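Local coordinates for protein (alpha-2u-globulin) (Rattus norvegicus, PDB 2A2U), which probably binds small hydrophobic ligands inside a lipocalin beta-barrel, and is known in complex with an inducer of hyaline droplets, at residues I41-E52 with G161-T171. Numbering follows the deposited sequence.
Sequences IVVASNKREKIE and GITRDNIIDLT
Val43 and Ile168 form the central hydrogen-bonded pair of a short antiparallel ladder between strands 36-44 and 167-169, with Val43 N to Ile168 O at 2.9 Å and Ile168 N to Val43 O at 2.7 Å. On one face, Val42 CG1 meets Ile167 CG2 at 3.5 Å and Ala44 CB packs against the same isoleucine; helix 147-158 covers this face through Phe153 and Cys157. On the other, Val43 CG1 touches Leu170 CD1, while Ile168, extended through CD1 (chi2 180°), ends against Ile51 CD1 and one face of the Arg48 guanidinium. In that group's plane, Arg48 NE donates to Asp165 O at 3.0 Å, and NH1 makes a salt bridge with Glu52 OE2, two partners that fix its rotation. Beyond the ladder, Asn46 OD1 accepts from Asn166 ND2 (2.7 Å) and Thr163 N (3.2 Å), donors tilted to opposite sides of its amide plane; the two asparagine amide planes stand 84° apart. The contact illustrates how a lipocalin fastens the chain following its helix to the first barrel strand: backbone bonds set the register, apolar branches pack on both faces, with the Asp169 carboxylate ending one, and Asn46 and Arg48 grip backbone groups of the 161-166 loop.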
loop_
_atom_site.group_PDB
_atom_site.type_symbol
_atom_site.label_atom_id
_atom_site.label_comp_id
_atom_site.label_asym_id
_atom_site.label_seq_id
_atom_site.Cartn_x
_atom_site.Cartn_y
_atom_site.Cartn_z
ATOM N N ILE A 41 -10.464 24.583 -6.408
ATOM C CA ILE A 41 -11.127 25.733 -6.998
ATOM C C ILE A 41 -11.828 25.403 -8.321
ATOM O O ILE A 41 -13.033 25.619 -8.455
ATOM C CB ILE A 41 -10.130 26.901 -7.192
ATOM C CG1 ILE A 41 -9.291 27.112 -5.920
ATOM C CG2 ILE A 41 -10.871 28.171 -7.566
ATOM C CD1 ILE A 41 -10.092 27.348 -4.641
ATOM N N VAL A 42 -11.081 24.886 -9.294
ATOM C CA VAL A 42 -11.639 24.540 -10.603
ATOM C C VAL A 42 -11.050 23.225 -11.103
ATOM O O VAL A 42 -9.844 23.002 -11.003
ATOM C CB VAL A 42 -11.321 25.638 -11.654
ATOM C CG1 VAL A 42 -11.895 25.271 -12.996
ATOM C CG2 VAL A 42 -11.864 26.974 -11.206
ATOM N N VAL A 43 -11.914 22.339 -11.591
ATOM C CA VAL A 43 -11.492 21.052 -12.147
ATOM C C VAL A 43 -12.001 21.002 -13.580
ATOM O O VAL A 43 -13.086 21.490 -13.868
ATOM C CB VAL A 43 -12.070 19.835 -11.371
ATOM C CG1 VAL A 43 -11.589 19.846 -9.945
ATOM C CG2 VAL A 43 -13.578 19.845 -11.408
ATOM N N ALA A 44 -11.227 20.410 -14.477
ATOM C CA ALA A 44 -11.633 20.337 -15.866
ATOM C C ALA A 44 -11.169 19.041 -16.493
ATOM O O ALA A 44 -10.013 18.649 -16.335
ATOM C CB ALA A 44 -11.059 21.503 -16.626
ATOM N N SER A 45 -12.083 18.373 -17.187
ATOM C CA SER A 45 -11.783 17.119 -17.871
ATOM C C SER A 45 -12.761 16.956 -19.005
ATOM O O SER A 45 -13.935 17.278 -18.844
ATOM C CB SER A 45 -11.936 15.927 -16.927
ATOM O OG SER A 45 -11.643 14.712 -17.601
ATOM N N ASN A 46 -12.293 16.472 -20.152
ATOM C CA ASN A 46 -13.201 16.263 -21.273
ATOM C C ASN A 46 -14.110 15.066 -20.984
ATOM O O ASN A 46 -15.211 14.976 -21.535
ATOM C CB ASN A 46 -12.443 16.115 -22.594
ATOM C CG ASN A 46 -12.426 17.416 -23.409
ATOM O OD1 ASN A 46 -13.117 18.380 -23.078
ATOM N ND2 ASN A 46 -11.645 17.439 -24.480
ATOM N N LYS A 47 -13.657 14.171 -20.096
ATOM C CA LYS A 47 -14.442 13.006 -19.664
ATOM C C LYS A 47 -15.229 13.521 -18.458
ATOM O O LYS A 47 -15.039 13.077 -17.324
ATOM C CB LYS A 47 -13.532 11.833 -19.267
ATOM C CG LYS A 47 -14.269 10.500 -19.074
ATOM C CD LYS A 47 -13.436 9.323 -19.592
ATOM C CE LYS A 47 -14.248 8.030 -19.710
ATOM N NZ LYS A 47 -14.446 7.296 -18.422
ATOM N N ARG A 48 -16.113 14.473 -18.752
ATOM C CA ARG A 48 -16.956 15.171 -17.791
ATOM C C ARG A 48 -17.616 14.348 -16.692
ATOM O O ARG A 48 -17.825 14.848 -15.587
ATOM C CB ARG A 48 -18.020 15.956 -18.545
ATOM C CG ARG A 48 -18.242 17.345 -18.013
ATOM C CD ARG A 48 -19.409 17.996 -18.717
ATOM N NE ARG A 48 -19.579 19.381 -18.301
ATOM C CZ ARG A 48 -20.087 19.759 -17.131
ATOM N NH1 ARG A 48 -20.487 18.857 -16.242
ATOM N NH2 ARG A 48 -20.194 21.048 -16.845
ATOM N N GLU A 49 -17.956 13.101 -16.998
ATOM C CA GLU A 49 -18.597 12.196 -16.042
ATOM C C GLU A 49 -17.781 12.076 -14.746
ATOM O O GLU A 49 -18.339 11.960 -13.653
ATOM C CB GLU A 49 -18.757 10.821 -16.701
ATOM C CG GLU A 49 -19.083 9.673 -15.761
ATOM C CD GLU A 49 -18.759 8.323 -16.373
ATOM O OE1 GLU A 49 -17.668 8.172 -16.962
ATOM O OE2 GLU A 49 -19.589 7.400 -16.254
ATOM N N LYS A 50 -16.459 12.132 -14.894
ATOM C CA LYS A 50 -15.498 12.012 -13.798
ATOM C C LYS A 50 -15.458 13.189 -12.831
ATOM O O LYS A 50 -15.221 13.003 -11.638
ATOM C CB LYS A 50 -14.099 11.792 -14.376
ATOM C CG LYS A 50 -13.953 10.536 -15.207
ATOM C CD LYS A 50 -13.977 9.320 -14.318
ATOM C CE LYS A 50 -13.877 8.046 -15.124
ATOM N NZ LYS A 50 -13.785 6.848 -14.242
ATOM N N ILE A 51 -15.635 14.400 -13.355
ATOM C CA ILE A 51 -15.609 15.599 -12.530
ATOM C C ILE A 51 -16.991 16.040 -12.050
ATOM O O ILE A 51 -17.114 16.974 -11.261
ATOM C CB ILE A 51 -14.914 16.771 -13.251
ATOM C CG1 ILE A 51 -15.634 17.118 -14.553
ATOM C CG2 ILE A 51 -13.473 16.425 -13.532
ATOM C CD1 ILE A 51 -15.107 18.387 -15.195
ATOM N N GLU A 52 -18.030 15.354 -12.508
ATOM C CA GLU A 52 -19.391 15.694 -12.105
ATOM C C GLU A 52 -19.746 15.021 -10.796
ATOM O O GLU A 52 -18.930 14.295 -10.233
ATOM C CB GLU A 52 -20.389 15.258 -13.164
ATOM C CG GLU A 52 -20.484 16.198 -14.335
ATOM C CD GLU A 52 -21.156 15.569 -15.534
ATOM O OE1 GLU A 52 -21.823 14.524 -15.381
ATOM O OE2 GLU A 52 -21.008 16.114 -16.647
ATOM N N GLY A 161 -6.710 20.647 -25.113
ATOM C CA GLY A 161 -7.873 19.981 -25.657
ATOM C C GLY A 161 -9.136 19.930 -24.826
ATOM O O GLY A 161 -10.127 19.371 -25.285
ATOM N N ILE A 162 -9.126 20.475 -23.616
ATOM C CA ILE A 162 -10.336 20.453 -22.796
ATOM C C ILE A 162 -11.164 21.702 -23.079
ATOM O O ILE A 162 -10.677 22.819 -22.943
ATOM C CB ILE A 162 -10.011 20.322 -21.295
ATOM C CG1 ILE A 162 -9.186 19.050 -21.059
ATOM C CG2 ILE A 162 -11.300 20.233 -20.491
ATOM C CD1 ILE A 162 -8.338 19.086 -19.817
ATOM N N THR A 163 -12.397 21.491 -23.531
ATOM C CA THR A 163 -13.310 22.577 -23.882
ATOM C C THR A 163 -13.842 23.327 -22.661
ATOM O O THR A 163 -13.946 22.757 -21.573
ATOM C CB THR A 163 -14.514 22.053 -24.710
ATOM O OG1 THR A 163 -15.354 21.241 -23.885
ATOM C CG2 THR A 163 -14.036 21.207 -25.872
ATOM N N ARG A 164 -14.205 24.594 -22.866
ATOM C CA ARG A 164 -14.731 25.456 -21.807
ATOM C C ARG A 164 -16.007 24.897 -21.172
ATOM O O ARG A 164 -16.380 25.306 -20.080
ATOM C CB ARG A 164 -14.988 26.868 -22.355
ATOM C CG ARG A 164 -14.467 28.012 -21.481
ATOM C CD ARG A 164 -13.522 28.911 -22.277
ATOM N NE ARG A 164 -12.910 29.977 -21.484
ATOM C CZ ARG A 164 -11.875 30.717 -21.886
ATOM N NH1 ARG A 164 -11.310 30.525 -23.075
ATOM N NH2 ARG A 164 -11.392 31.664 -21.101
ATOM N N ASP A 165 -16.672 23.965 -21.856
ATOM C CA ASP A 165 -17.902 23.354 -21.346
ATOM C C ASP A 165 -17.578 22.278 -20.300
ATOM O O ASP A 165 -18.452 21.859 -19.538
ATOM C CB ASP A 165 -18.706 22.738 -22.507
ATOM C CG ASP A 165 -20.114 22.299 -22.099
ATOM O OD1 ASP A 165 -20.525 22.493 -20.936
ATOM O OD2 ASP A 165 -20.836 21.762 -22.960
ATOM N N ASN A 166 -16.320 21.845 -20.248
ATOM C CA ASN A 166 -15.920 20.813 -19.303
ATOM C C ASN A 166 -15.084 21.326 -18.143
ATOM O O ASN A 166 -14.521 20.549 -17.376
ATOM C CB ASN A 166 -15.221 19.686 -20.047
ATOM C CG ASN A 166 -16.134 19.021 -21.051
ATOM O OD1 ASN A 166 -17.278 18.700 -20.741
ATOM N ND2 ASN A 166 -15.651 18.851 -22.275
ATOM N N ILE A 167 -15.017 22.646 -18.021
ATOM C CA ILE A 167 -14.285 23.294 -16.943
ATOM C C ILE A 167 -15.319 23.597 -15.863
ATOM O O ILE A 167 -16.266 24.328 -16.108
ATOM C CB ILE A 167 -13.632 24.601 -17.425
ATOM C CG1 ILE A 167 -12.779 24.327 -18.664
ATOM C CG2 ILE A 167 -12.726 25.156 -16.356
ATOM C CD1 ILE A 167 -12.031 25.545 -19.198
ATOM N N ILE A 168 -15.170 22.995 -14.691
ATOM C CA ILE A 168 -16.121 23.192 -13.601
ATOM C C ILE A 168 -15.548 23.964 -12.421
ATOM O O ILE A 168 -14.480 23.633 -11.921
ATOM C CB ILE A 168 -16.672 21.842 -13.094
ATOM C CG1 ILE A 168 -17.442 21.130 -14.213
ATOM C CG2 ILE A 168 -17.569 22.062 -11.887
ATOM C CD1 ILE A 168 -18.033 19.773 -13.826
ATOM N N ASP A 169 -16.254 25.016 -12.011
ATOM C CA ASP A 169 -15.849 25.853 -10.884
ATOM C C ASP A 169 -16.511 25.296 -9.620
ATOM O O ASP A 169 -17.712 25.481 -9.402
ATOM C CB ASP A 169 -16.281 27.307 -11.133
ATOM C CG ASP A 169 -15.780 28.278 -10.060
ATOM O OD1 ASP A 169 -15.304 27.835 -8.995
ATOM O OD2 ASP A 169 -15.865 29.503 -10.284
ATOM N N LEU A 170 -15.713 24.638 -8.782
ATOM C CA LEU A 170 -16.215 24.026 -7.559
ATOM C C LEU A 170 -16.482 24.990 -6.414
ATOM O O LEU A 170 -17.072 24.585 -5.411
ATOM C CB LEU A 170 -15.260 22.940 -7.067
ATOM C CG LEU A 170 -14.941 21.747 -7.959
ATOM C CD1 LEU A 170 -13.970 20.844 -7.235
ATOM C CD2 LEU A 170 -16.203 20.990 -8.295
ATOM N N THR A 171 -16.051 26.244 -6.546
ATOM C CA THR A 171 -16.256 27.228 -5.483
ATOM C C THR A 171 -17.719 27.536 -5.220
ATOM O O THR A 171 -18.074 28.003 -4.144
ATOM C CB THR A 171 -15.532 28.545 -5.762
ATOM O OG1 THR A 171 -16.031 29.118 -6.974
ATOM C CG2 THR A 171 -14.047 28.317 -5.871
#